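Local coordinates for protein aryl acylamidase (PDB 4YJ6) that probably hydrolyses the amide bond of N-acylated aryl amines, at residues Q40-L45 with A168-D173; T150-N155 with A193-Y198. All coordinates share one frame; numbering follows the deposited sequence.

Interaction 1: Q40-L45 with A168-D173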
loop_
_atom_site.group_PDB
_atom_site.type_symbol
_atom_site.label_atom_id
_atom_site.label_comp_id
_atom_site.label_asym_id
_atom_site.label_seq_id
_atom_site.Cartn_x
_atom_site.Cartn_y
_atom_site.Cartn_z
ATOM N N GLN A 40 2.771 -12.290 -20.293
ATOM C CA GLN A 40 1.645 -12.092 -21.188
ATOM C C GLN A 40 0.912 -10.775 -20.887
ATOM O O GLN A 40 0.496 -10.065 -21.803
ATOM C CB GLN A 40 0.660 -13.240 -21.015
ATOM C CG GLN A 40 -0.574 -13.100 -21.898
ATOM C CD GLN A 40 -1.691 -14.062 -21.532
ATOM O OE1 GLN A 40 -1.840 -14.443 -20.374
ATOM N NE2 GLN A 40 -2.498 -14.443 -22.524
ATOM N N ARG A 41 0.780 -10.455 -19.600
ATOM C CA ARG A 41 -0.178 -9.424 -19.156
ATOM C C ARG A 41 0.497 -8.137 -18.675
ATOM O O ARG A 41 -0.075 -7.051 -18.782
ATOM C CB ARG A 41 -1.068 -9.994 -18.041
ATOM C CG ARG A 41 -2.004 -11.110 -18.502
ATOM C CD ARG A 41 -2.951 -11.541 -17.413
ATOM N NE ARG A 41 -4.004 -10.538 -17.199
ATOM C CZ ARG A 41 -5.136 -10.487 -17.887
ATOM N NH1 ARG A 41 -5.404 -11.414 -18.823
ATOM N NH2 ARG A 41 -6.024 -9.544 -17.623
ATOM N N ASP A 42 1.736 -8.238 -18.203
ATOM C CA ASP A 42 2.405 -7.065 -17.652
ATOM C C ASP A 42 2.907 -6.081 -18.698
ATOM O O ASP A 42 3.095 -4.938 -18.382
ATOM C CB ASP A 42 3.552 -7.454 -16.696
ATOM C CG ASP A 42 4.102 -6.246 -15.925
ATOM O OD1 ASP A 42 3.307 -5.596 -15.239
ATOM O OD2 ASP A 42 5.287 -5.925 -16.058
ATOM N N PRO A 43 3.132 -6.512 -19.954
ATOM C CA PRO A 43 3.570 -5.490 -20.919
ATOM C C PRO A 43 2.690 -4.247 -20.951
ATOM O O PRO A 43 3.243 -3.154 -21.016
ATOM C CB PRO A 43 3.514 -6.230 -22.268
ATOM C CG PRO A 43 3.918 -7.637 -21.888
ATOM C CD PRO A 43 3.216 -7.875 -20.529
ATOM N N GLY A 44 1.370 -4.386 -20.886
ATOM C CA GLY A 44 0.507 -3.218 -20.865
ATOM C C GLY A 44 0.509 -2.490 -19.523
ATOM O O GLY A 44 0.497 -1.254 -19.472
ATOM N N LEU A 45 0.519 -3.255 -18.441
ATOM C CA LEU A 45 0.465 -2.674 -17.099
ATOM C C LEU A 45 1.755 -1.989 -16.667
ATOM O O LEU A 45 1.695 -1.002 -15.960
ATOM C CB LEU A 45 0.150 -3.750 -16.053
ATOM C CG LEU A 45 -1.112 -4.570 -16.235
ATOM C CD1 LEU A 45 -1.103 -5.586 -15.095
ATOM C CD2 LEU A 45 -2.397 -3.691 -16.281
ATOM N N ALA A 168 -0.464 -3.075 -6.632
ATOM C CA ALA A 168 -1.900 -3.120 -6.782
ATOM C C ALA A 168 -2.298 -3.592 -8.196
ATOM O O ALA A 168 -3.242 -4.338 -8.333
ATOM C CB ALA A 168 -2.529 -1.743 -6.496
ATOM N N ALA A 169 -1.586 -3.135 -9.219
ATOM C CA ALA A 169 -1.934 -3.473 -10.599
ATOM C C ALA A 169 -1.823 -4.994 -10.827
ATOM O O ALA A 169 -2.703 -5.615 -11.408
ATOM C CB ALA A 169 -1.025 -2.697 -11.596
ATOM N N LEU A 170 -0.762 -5.613 -10.321
ATOM C CA LEU A 170 -0.655 -7.062 -10.467
ATOM C C LEU A 170 -1.792 -7.796 -9.777
ATOM O O LEU A 170 -2.339 -8.753 -10.331
ATOM C CB LEU A 170 0.693 -7.584 -9.927
ATOM C CG LEU A 170 1.911 -7.132 -10.728
ATOM C CD1 LEU A 170 3.201 -7.737 -10.087
ATOM C CD2 LEU A 170 1.803 -7.582 -12.184
ATOM N N VAL A 171 -2.161 -7.360 -8.568
ATOM C CA VAL A 171 -3.231 -8.015 -7.839
ATOM C C VAL A 171 -4.581 -7.772 -8.533
ATOM O O VAL A 171 -5.381 -8.692 -8.635
ATOM C CB VAL A 171 -3.264 -7.524 -6.363
ATOM C CG1 VAL A 171 -4.502 -8.073 -5.598
ATOM C CG2 VAL A 171 -1.924 -7.966 -5.690
ATOM N N ALA A 172 -4.811 -6.544 -8.998
ATOM C CA ALA A 172 -6.080 -6.213 -9.636
ATOM C C ALA A 172 -6.253 -6.932 -10.969
ATOM O O ALA A 172 -7.399 -7.154 -11.406
ATOM C CB ALA A 172 -6.217 -4.692 -9.826
ATOM N N ASP A 173 -5.139 -7.313 -11.579
ATOM C CA ASP A 173 -5.173 -7.984 -12.889
ATOM C C ASP A 173 -5.131 -9.498 -12.709
ATOM O O ASP A 173 -5.077 -10.240 -13.697
ATOM C CB ASP A 173 -4.014 -7.504 -13.768
ATOM C CG ASP A 173 -4.279 -7.706 -15.268
ATOM O OD1 ASP A 173 -5.408 -7.449 -15.700
ATOM O OD2 ASP A 173 -3.354 -8.122 -15.999
#

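Interaction 2: T150-N155 with A193-Y198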
loop_
_atom_site.group_PDB
_atom_site.type_symbol
_atom_site.label_atom_id
_atom_site.label_comp_id
_atom_site.label_asym_id
_atom_site.label_seq_id
_atom_site.Cartn_x
_atom_site.Cartn_y
_atom_site.Cartn_z
ATOM N N THR A 150 2.924 2.971 -14.175
ATOM C CA THR A 150 2.181 1.735 -14.005
ATOM C C THR A 150 0.701 2.011 -14.218
ATOM O O THR A 150 0.114 2.866 -13.547
ATOM C CB THR A 150 2.401 1.107 -12.614
ATOM O OG1 THR A 150 3.775 0.717 -12.484
ATOM C CG2 THR A 150 1.542 -0.127 -12.426
ATOM N N ARG A 151 0.108 1.270 -15.149
ATOM C CA ARG A 151 -1.240 1.539 -15.663
ATOM C C ARG A 151 -2.336 0.718 -14.995
ATOM O O ARG A 151 -2.097 -0.370 -14.471
ATOM C CB ARG A 151 -1.239 1.311 -17.190
ATOM C CG ARG A 151 -0.155 2.131 -17.884
ATOM C CD ARG A 151 -0.227 2.020 -19.434
ATOM N NE ARG A 151 0.864 2.779 -20.047
ATOM C CZ ARG A 151 2.093 2.315 -20.285
ATOM N NH1 ARG A 151 2.423 1.068 -19.984
ATOM N NH2 ARG A 151 3.011 3.109 -20.838
ATOM N N ASN A 152 -3.547 1.259 -15.022
ATOM C CA ASN A 152 -4.670 0.697 -14.312
ATOM C C ASN A 152 -5.318 -0.440 -15.099
ATOM O O ASN A 152 -5.768 -0.195 -16.232
ATOM C CB ASN A 152 -5.713 1.814 -14.092
ATOM C CG ASN A 152 -6.660 1.487 -12.987
ATOM O OD1 ASN A 152 -7.240 0.400 -12.972
ATOM N ND2 ASN A 152 -6.782 2.393 -12.003
ATOM N N PRO A 153 -5.387 -1.671 -14.524
ATOM C CA PRO A 153 -6.026 -2.774 -15.259
ATOM C C PRO A 153 -7.471 -2.487 -15.630
ATOM O O PRO A 153 -8.007 -3.161 -16.500
ATOM C CB PRO A 153 -5.967 -3.960 -14.271
ATOM C CG PRO A 153 -4.786 -3.615 -13.361
ATOM C CD PRO A 153 -4.873 -2.118 -13.209
ATOM N N PHE A 154 -8.113 -1.532 -14.960
ATOM C CA PHE A 154 -9.509 -1.209 -15.320
ATOM C C PHE A 154 -9.605 -0.314 -16.560
ATOM O O PHE A 154 -10.670 -0.212 -17.175
ATOM C CB PHE A 154 -10.230 -0.572 -14.126
ATOM C CG PHE A 154 -10.731 -1.579 -13.163
ATOM C CD1 PHE A 154 -12.053 -1.973 -13.160
ATOM C CD2 PHE A 154 -9.841 -2.197 -12.301
ATOM C CE1 PHE A 154 -12.491 -2.951 -12.303
ATOM C CE2 PHE A 154 -10.254 -3.175 -11.452
ATOM C CZ PHE A 154 -11.567 -3.569 -11.438
ATOM N N ASN A 155 -8.516 0.364 -16.890
ATOM C CA ASN A 155 -8.420 1.180 -18.096
ATOM C C ASN A 155 -6.987 1.678 -18.201
ATOM O O ASN A 155 -6.546 2.541 -17.444
ATOM C CB ASN A 155 -9.423 2.355 -18.056
ATOM C CG ASN A 155 -9.394 3.176 -19.335
ATOM O OD1 ASN A 155 -8.386 3.208 -20.034
ATOM N ND2 ASN A 155 -10.506 3.840 -19.641
ATOM N N ALA A 193 -7.427 1.554 -3.671
ATOM C CA ALA A 193 -8.685 2.288 -3.922
ATOM C C ALA A 193 -8.899 2.455 -5.430
ATOM O O ALA A 193 -10.009 2.267 -5.938
ATOM C CB ALA A 193 -8.625 3.666 -3.248
ATOM N N TRP A 194 -7.851 2.847 -6.148
ATOM C CA TRP A 194 -8.023 3.041 -7.598
ATOM C C TRP A 194 -8.078 1.753 -8.425
ATOM O O TRP A 194 -8.289 1.837 -9.623
ATOM C CB TRP A 194 -6.892 3.917 -8.143
ATOM C CG TRP A 194 -7.080 5.399 -7.914
ATOM C CD1 TRP A 194 -8.112 6.012 -7.244
ATOM C CD2 TRP A 194 -6.210 6.449 -8.360
ATOM N NE1 TRP A 194 -7.926 7.378 -7.254
ATOM C CE2 TRP A 194 -6.785 7.677 -7.936
ATOM C CE3 TRP A 194 -5.020 6.477 -9.104
ATOM C CZ2 TRP A 194 -6.192 8.911 -8.196
ATOM C CZ3 TRP A 194 -4.425 7.714 -9.369
ATOM C CH2 TRP A 194 -5.015 8.913 -8.901
ATOM N N THR A 195 -7.833 0.584 -7.825
ATOM C CA THR A 195 -7.783 -0.681 -8.593
ATOM C C THR A 195 -8.718 -1.772 -8.079
ATOM O O THR A 195 -8.585 -2.937 -8.465
ATOM C CB THR A 195 -6.345 -1.269 -8.643
ATOM O OG1 THR A 195 -5.909 -1.503 -7.305
ATOM C CG2 THR A 195 -5.407 -0.314 -9.334
ATOM N N ASN A 196 -9.686 -1.415 -7.236
ATOM C CA ASN A 196 -10.674 -2.402 -6.776
ATOM C C ASN A 196 -9.986 -3.515 -5.996
ATOM O O ASN A 196 -10.419 -4.649 -6.052
ATOM C CB ASN A 196 -11.463 -3.032 -7.977
ATOM C CG ASN A 196 -12.747 -3.691 -7.554
ATOM O OD1 ASN A 196 -13.624 -3.031 -7.000
ATOM N ND2 ASN A 196 -12.890 -4.986 -7.839
ATOM N N THR A 197 -8.909 -3.188 -5.280
ATOM C CA THR A 197 -8.279 -4.178 -4.418
ATOM C C THR A 197 -8.321 -3.753 -2.956
ATOM O O THR A 197 -8.671 -2.616 -2.630
ATOM C CB THR A 197 -6.855 -4.472 -4.876
ATOM O OG1 THR A 197 -6.132 -3.246 -5.051
ATOM C CG2 THR A 197 -6.893 -5.235 -6.237
ATOM N N TYR A 198 -8.050 -4.715 -2.077
ATOM C CA TYR A 198 -8.117 -4.463 -0.641
ATOM C C TYR A 198 -6.720 -4.164 -0.126
ATOM O O TYR A 198 -5.801 -4.977 -0.292
ATOM C CB TYR A 198 -8.690 -5.698 0.017
ATOM C CG TYR A 198 -8.825 -5.585 1.531
ATOM C CD1 TYR A 198 -9.793 -4.747 2.103
ATOM C CD2 TYR A 198 -7.997 -6.314 2.381
ATOM C CE1 TYR A 198 -9.938 -4.665 3.476
ATOM C CE2 TYR A 198 -8.119 -6.225 3.757
ATOM C CZ TYR A 198 -9.084 -5.398 4.299
ATOM O OH TYR A 198 -9.206 -5.318 5.648
#

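Interaction 1: Q40-L45 with A168-D173
R41 and D173 form a buried salt bridge in which arginine grips carboxylate side-on. NE gives its hydrogen to D173 OD2 (2.8 Å), while NH2 of R41 reaches OD1 of the same aspartate at 2.9 Å. The second bond is nearly straight and lies in the guanidinium plane; the first is more bent. Even so, the groups are not coplanar: their planes stand 37° apart, and both oxygens are met from above the carboxylate plane. The arginine chain is extended up to a bend at chi3 (74°), which turns the NE–NH2 edge to face the aspartate. L45 sets its CD1 methyl against the aspartate, 3.5 Å from D173 OD2 and 3.7 Å from D173 CB. Further along, D42 OD1 comes within 3.9 Å of L170 CD2, a van der Waals touch; the carboxylate's polar partners are the backbone nitrogens of A47 and V48, at and just before the start of strand 48-51.

In the second shell, R493 makes its own salt bridge to D173 OD2 and also bonds R41 O, so two arginines share one acid and probably stabilise its anionic form. A lysine in place of R41 would probably lose the two-pronged hold, since its single amine cannot span OD1 and OD2 as the guanidinium does, leaving the carboxylate more dependent on R493. D173 is the first residue beyond helix 165-172, its nitrogen still bonded to A169 O. The contact thus pairs the kinked last part of helix 27-45 with the end of the helix that, in amidase signature enzymes, follows the glycine- and serine-rich signature loop.

Interaction 2: T150-N155 with A193-Y198
N152 hands its side-chain N-H to the backbone carbonyl of W194 in an almost straight bond (ND2 to O 2.9 Å, 174° at the hydrogen), yet approaches that carbonyl from above, 42° out of its plane. On the donor's side the geometry is regular, for W194 O lies close to the plane of the N152 amide. A single asparagine does several jobs here. Its ND2 also serves N159 O, while OD1 turns back to accept the backbone N of F154 at 2.9 Å. With CG anti to the backbone N (chi1 -160°), the amide can reach both the neighbouring helix end and its own chain.

The OD1 bond makes an Asx turn, superimposed on a type I beta turn running from N152 to N155 and closed by N155 N to N152 O; a proline occupies the second position. The partner segment runs from the last part of helix 190-195, through a Schellman motif at N196, where phi is positive, toward strand 198-201. The carbonyl that N152 bonds lies near the close of that helix.

F154, the third residue of the turn, points its side chain toward the helix end. Its ring meets that end obliquely, CZ resting 3.5 Å from N196 CB and CE2 coming 3.4 Å from T195 O. I489 and P490 of helix 488-491 also pack against F154. The amide of N196 is tilted steeply to that ring and sends ND2 to W483 O. T195 turns its methyl to the contact, CG2 lying 4.0 Å from N152 ND2, while its hydroxyl bonds P191 O. That same OG1 accepts a hydrogen bond from the hydroxyl of T197, whereas the indole of W194 leads away to C402 O.

How the interactions relate
From the N terminus, helix 27-45 comes first, then residues 150-155, then helix 165-172 and finally the end of helix 190-195. Interaction 1 closes the long excursion between the first and third of these, with 122 residues intervening; interaction 2 closes a shorter one of 37 between the second and fourth. Their segments alternate, so the two closures cross rather than nest. They also touch, their centres about 9 Å apart: L45 O lies 2.9 Å from R151 N, a probable hydrogen bond, and A172 CB packs against T195 O. Residues 150-155 thereby bridge helices 27-45 and 190-195, with helix 165-172 packed against both helices.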